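Local structure of beta-glucuronidase (uncultured Clostridium sp., 6U7J) at residues B[80-85]-B[134-139]; B[418-423]-B[454-459]. The protein hydrolyses beta-D-glucuronides as a gut microbial glycoside hydrolase of family 2, an activity that can release estrogens from their glucuronide conjugates. All blocks are in the same frame, centred on the assembly; numbering follows the deposited sequence.

Contact 1 of 2, residues B[80-85]-B[134-139]; sequences ERKFAV and EGENRL
Over one face of the Phe83 ring lies the CB of Asn137, 3.8 Å from the ring centroid and close to its normal, a CH-pi contact across an antiparallel hydrogen-bonded pair. The ring and amide planes are nearly parallel, 15° apart, and the amide extends past the ring toward Val85, where ND2 comes within 3.8 Å of Val85 CG2. Leu139 meets the same ring at its edge, its CB 4.0 Å from Phe83 CD1. The Asn137 amide is tied down at both ends: ND2 bonds to Asn133 O and OD1 receives Asn110 ND2.

On the face that carries Lys82, Ala84, Glu136 and Arg138, one salt bridge forms. Arg138 leaves the backbone with CG anti to N (chi1 -180°) and bends at chi3, bringing NH1 to 2.9 Å from Glu80 OE1. The carboxylate oxygen lies in the guanidinium plane, yet the two planes stand 70° apart. Glu80 OE2 turns to Leu49 N. Lys82 meets Glu136 through its methylenes, passing obliquely by the carboxylate with CD 3.5 Å from Glu136 OE2, while its NZ remains 5.5 Å from that oxygen.

Six backbone hydrogen bonds join Arg81 to Leu139, Phe83 to Asn137 and Val85 to Gly135, a regular antiparallel ladder in the beta-rich sugar-binding domain of family 2 glycoside hydrolases.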
# COMPACT_ATOMS: atom_id res chain seq x y z
N GLU B 80 -13.06 -34.95 -11.96
CA GLU B 80 -13.45 -36.32 -11.68
C GLU B 80 -13.27 -36.63 -10.20
O GLU B 80 -12.30 -36.18 -9.58
CB GLU B 80 -12.62 -37.31 -12.51
CG GLU B 80 -12.98 -38.75 -12.29
CD GLU B 80 -12.40 -39.61 -13.38
OE1 GLU B 80 -13.09 -39.82 -14.40
OE2 GLU B 80 -11.23 -40.05 -13.24
N ARG B 81 -14.20 -37.41 -9.65
CA ARG B 81 -14.01 -38.00 -8.34
C ARG B 81 -14.83 -39.28 -8.24
O ARG B 81 -15.62 -39.61 -9.13
CB ARG B 81 -14.38 -37.02 -7.21
CG ARG B 81 -15.86 -36.76 -7.05
CD ARG B 81 -16.18 -36.18 -5.68
NE ARG B 81 -16.20 -37.23 -4.66
CZ ARG B 81 -16.16 -37.01 -3.35
NH1 ARG B 81 -16.08 -35.78 -2.86
NH2 ARG B 81 -16.18 -38.04 -2.52
N LYS B 82 -14.63 -40.00 -7.15
CA LYS B 82 -15.38 -41.21 -6.85
C LYS B 82 -16.33 -40.96 -5.68
O LYS B 82 -16.06 -40.13 -4.81
CB LYS B 82 -14.42 -42.36 -6.56
CG LYS B 82 -13.88 -42.94 -7.88
CD LYS B 82 -12.61 -43.76 -7.73
CE LYS B 82 -11.99 -44.04 -9.10
NZ LYS B 82 -11.32 -42.84 -9.71
N PHE B 83 -17.47 -41.66 -5.70
CA PHE B 83 -18.42 -41.60 -4.59
C PHE B 83 -19.03 -42.97 -4.35
O PHE B 83 -18.98 -43.86 -5.21
CB PHE B 83 -19.52 -40.54 -4.82
CG PHE B 83 -20.54 -40.88 -5.88
CD1 PHE B 83 -20.34 -40.50 -7.20
CD2 PHE B 83 -21.73 -41.53 -5.55
CE1 PHE B 83 -21.29 -40.78 -8.16
CE2 PHE B 83 -22.67 -41.82 -6.52
CZ PHE B 83 -22.45 -41.44 -7.82
N ALA B 84 -19.60 -43.14 -3.17
CA ALA B 84 -20.14 -44.42 -2.73
C ALA B 84 -21.63 -44.33 -2.50
O ALA B 84 -22.12 -43.33 -1.94
CB ALA B 84 -19.45 -44.89 -1.45
N VAL B 85 -22.37 -45.34 -2.94
CA VAL B 85 -23.76 -45.54 -2.53
C VAL B 85 -23.76 -46.58 -1.41
O VAL B 85 -23.31 -47.71 -1.63
CB VAL B 85 -24.65 -45.99 -3.71
CG1 VAL B 85 -26.12 -46.06 -3.25
CG2 VAL B 85 -24.53 -45.04 -4.89
N GLU B 134 -24.18 -49.94 -6.10
CA GLU B 134 -23.82 -50.00 -4.69
C GLU B 134 -22.30 -49.95 -4.55
O GLU B 134 -21.56 -50.54 -5.34
CB GLU B 134 -24.37 -51.28 -4.06
CG GLU B 134 -24.19 -51.38 -2.56
CD GLU B 134 -24.74 -52.68 -2.00
OE1 GLU B 134 -25.99 -52.81 -1.91
OE2 GLU B 134 -23.93 -53.56 -1.65
N GLY B 135 -21.83 -49.22 -3.55
CA GLY B 135 -20.41 -49.01 -3.44
C GLY B 135 -19.89 -47.96 -4.40
O GLY B 135 -20.58 -46.97 -4.68
N GLU B 136 -18.69 -48.19 -4.93
CA GLU B 136 -17.92 -47.17 -5.62
C GLU B 136 -18.49 -46.83 -6.99
O GLU B 136 -18.87 -47.72 -7.76
CB GLU B 136 -16.47 -47.65 -5.75
CG GLU B 136 -15.60 -46.78 -6.60
CD GLU B 136 -14.18 -46.70 -6.07
OE1 GLU B 136 -13.99 -46.29 -4.90
OE2 GLU B 136 -13.25 -47.05 -6.83
N ASN B 137 -18.55 -45.53 -7.29
CA ASN B 137 -18.92 -45.00 -8.60
C ASN B 137 -17.89 -43.94 -9.02
O ASN B 137 -17.19 -43.37 -8.19
CB ASN B 137 -20.33 -44.38 -8.59
CG ASN B 137 -21.43 -45.43 -8.39
OD1 ASN B 137 -22.10 -45.82 -9.34
ND2 ASN B 137 -21.60 -45.89 -7.15
N ARG B 138 -17.81 -43.68 -10.32
CA ARG B 138 -16.92 -42.66 -10.86
C ARG B 138 -17.76 -41.54 -11.45
O ARG B 138 -18.66 -41.79 -12.26
CB ARG B 138 -15.98 -43.23 -11.93
CG ARG B 138 -15.02 -42.19 -12.51
CD ARG B 138 -13.81 -42.83 -13.24
NE ARG B 138 -14.24 -43.68 -14.35
CZ ARG B 138 -14.52 -43.22 -15.56
NH1 ARG B 138 -14.39 -41.93 -15.83
NH2 ARG B 138 -14.93 -44.05 -16.51
N LEU B 139 -17.46 -40.31 -11.04
CA LEU B 139 -18.20 -39.13 -11.47
C LEU B 139 -17.24 -38.22 -12.23
O LEU B 139 -16.22 -37.79 -11.68
CB LEU B 139 -18.82 -38.41 -10.26
CG LEU B 139 -19.53 -37.09 -10.56
CD1 LEU B 139 -20.59 -37.26 -11.65
CD2 LEU B 139 -20.15 -36.49 -9.30

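Contact 2 of 2, residues B[418-423]-B[454-459]; sequences PHSSEE and EEDKIS. Unlike the reference sequence in segment 454-459: Glu455 (reference Asp).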
# COMPACT_ATOMS: atom_id res chain seq x y z
N PRO B 418 -28.96 -3.46 -20.48
CA PRO B 418 -29.07 -3.81 -21.91
C PRO B 418 -29.02 -2.54 -22.74
O PRO B 418 -29.30 -1.44 -22.27
CB PRO B 418 -30.44 -4.48 -22.00
CG PRO B 418 -31.26 -3.73 -20.99
CD PRO B 418 -30.29 -3.40 -19.85
N HIS B 419 -28.65 -2.71 -24.01
CA HIS B 419 -28.62 -1.57 -24.93
C HIS B 419 -30.06 -1.29 -25.38
O HIS B 419 -30.46 -1.55 -26.52
CB HIS B 419 -27.70 -1.84 -26.11
CG HIS B 419 -27.33 -0.61 -26.87
ND1 HIS B 419 -27.31 -0.56 -28.25
CD2 HIS B 419 -26.96 0.62 -26.45
CE1 HIS B 419 -26.95 0.65 -28.64
NE2 HIS B 419 -26.73 1.38 -27.57
N SER B 420 -30.84 -0.76 -24.44
CA SER B 420 -32.28 -0.66 -24.60
C SER B 420 -32.71 0.59 -25.37
O SER B 420 -33.90 0.89 -25.43
CB SER B 420 -32.96 -0.69 -23.22
OG SER B 420 -32.53 0.39 -22.39
N SER B 421 -31.75 1.32 -25.95
CA SER B 421 -32.05 2.39 -26.89
C SER B 421 -32.44 1.87 -28.27
O SER B 421 -33.01 2.63 -29.06
CB SER B 421 -30.84 3.30 -27.04
OG SER B 421 -29.79 2.55 -27.62
N GLU B 422 -32.14 0.61 -28.57
CA GLU B 422 -32.47 0.02 -29.86
C GLU B 422 -33.95 -0.34 -29.93
O GLU B 422 -34.51 -0.90 -28.98
CB GLU B 422 -31.64 -1.25 -30.11
CG GLU B 422 -30.12 -1.02 -30.10
CD GLU B 422 -29.32 -2.32 -30.19
OE1 GLU B 422 -29.84 -3.32 -30.74
OE2 GLU B 422 -28.17 -2.36 -29.70
N GLU B 423 -34.59 -0.01 -31.06
CA GLU B 423 -36.01 -0.29 -31.21
C GLU B 423 -36.30 -1.78 -31.11
O GLU B 423 -37.30 -2.19 -30.50
CB GLU B 423 -36.54 0.27 -32.53
CG GLU B 423 -38.04 0.05 -32.76
CD GLU B 423 -38.91 0.62 -31.64
OE1 GLU B 423 -39.86 -0.07 -31.20
OE2 GLU B 423 -38.65 1.75 -31.20
N GLU B 454 -33.77 9.67 -22.52
CA GLU B 454 -34.46 10.01 -23.76
C GLU B 454 -34.51 8.82 -24.72
O GLU B 454 -35.47 8.68 -25.48
CB GLU B 454 -33.78 11.20 -24.44
CG GLU B 454 -33.70 12.44 -23.57
CD GLU B 454 -32.42 12.48 -22.74
OE1 GLU B 454 -31.66 11.48 -22.78
OE2 GLU B 454 -32.19 13.49 -22.04
N GLU B 455 -33.50 7.95 -24.70
CA GLU B 455 -33.40 6.88 -25.67
C GLU B 455 -33.95 5.55 -25.18
O GLU B 455 -34.19 4.66 -26.01
CB GLU B 455 -31.95 6.70 -26.10
CG GLU B 455 -31.29 8.01 -26.51
CD GLU B 455 -30.66 7.93 -27.89
OE1 GLU B 455 -29.69 8.67 -28.14
OE2 GLU B 455 -31.14 7.12 -28.73
N ASP B 456 -34.17 5.38 -23.88
CA ASP B 456 -34.65 4.10 -23.37
C ASP B 456 -36.00 3.77 -24.00
O ASP B 456 -36.83 4.65 -24.24
CB ASP B 456 -34.80 4.11 -21.85
CG ASP B 456 -35.41 2.81 -21.33
OD1 ASP B 456 -34.90 1.74 -21.72
OD2 ASP B 456 -36.39 2.84 -20.57
N LYS B 457 -36.22 2.47 -24.23
CA LYS B 457 -37.46 2.04 -24.85
C LYS B 457 -38.12 0.87 -24.13
O LYS B 457 -39.08 0.31 -24.67
CB LYS B 457 -37.20 1.68 -26.31
CG LYS B 457 -36.98 2.93 -27.17
CD LYS B 457 -36.55 2.60 -28.58
CE LYS B 457 -36.15 3.85 -29.32
NZ LYS B 457 -35.00 4.53 -28.64
N ILE B 458 -37.69 0.51 -22.91
CA ILE B 458 -38.23 -0.68 -22.27
C ILE B 458 -38.72 -0.46 -20.84
O ILE B 458 -39.45 -1.30 -20.30
CB ILE B 458 -37.21 -1.84 -22.30
CG1 ILE B 458 -36.06 -1.59 -21.30
CG2 ILE B 458 -36.68 -2.07 -23.70
CD1 ILE B 458 -35.21 -2.85 -21.03
N SER B 459 -38.33 0.64 -20.20
CA SER B 459 -38.64 0.77 -18.78
C SER B 459 -40.14 0.91 -18.51
O SER B 459 -40.57 0.68 -17.38
CB SER B 459 -37.90 1.94 -18.14
OG SER B 459 -36.54 1.60 -17.92
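With chi1 at 176°, Asp456 turns its carboxylate back toward Ser420, while the chi1 of Ser420 (60°) sets its hydroxyl between backbone N and carbonyl carbon, facing that acid. Ser420 OG donates to Asp456 OD1 at 2.8 Å, meeting the oxygen on its anti side. The same OD1 also accepts Ile458 N, from above the carboxylate plane, in an Asx turn, and OD2 takes Ser459 N at 3.0 Å on its syn side. Three donors thus fix the rotation of this buried carboxylate and would probably stabilise its negative charge.

Lys457 runs extended until chi4, where the final bend delivers NZ to two carbonyls, 2.8 Å from Ser421 O across the contact and equally far from Glu455 O in its own loop. Its ammonium thereby ties the loops together through backbone oxygens. Glu423 crosses the lysine chain at about a right angle, with OE2 3.5 Å from Lys457 CD, but that carboxylate is salt-bridged to Arg426. Lys457 N makes a weak bond to Ser420 O, and Ser421 CA points its hydrogen at Glu455 O, 3.2 Å away. Ile458 supplies the apolar side, CG1 against Ser420 CB and CD1 4.0 Å from Pro418 CG.

The loop 418-423 joins strand 409-416 to helix 424-439, whose Phe429 packs on Pro418 and Ile458. Segment 454-459 lies between strands 445-449 and 465-468, so both loops follow neighbouring parallel strands of the TIM barrel. Met449 of strand 445-449 lies against Ser420 and Asp456, and Trp494 of helix 480-498 also packs on Asp456.

In the fold
The two contacts lie on opposite sides of the chain's centre, 51 Å apart between centres and about 36 Å at their nearest atoms, and share no strand, helix or sheet. Both strands of contact 1 precede the loops of contact 2 in the sequence. Contact 1 pairs strands 76-85 and 135-144 within the antiparallel sheet of the sugar-binding domain, whereas contact 2 joins loops that follow two adjacent parallel strands, 409-416 and 445-449, of the TIM-barrel domain. Between them in sequence comes the four-stranded antiparallel sheet of strands 227-232, 238-242, 265-271 and 274-280. Such is the modular build of family 2 glycosidases: sugar-binding domain, beta domain, then the barrel, which in this family carries the catalytic centre.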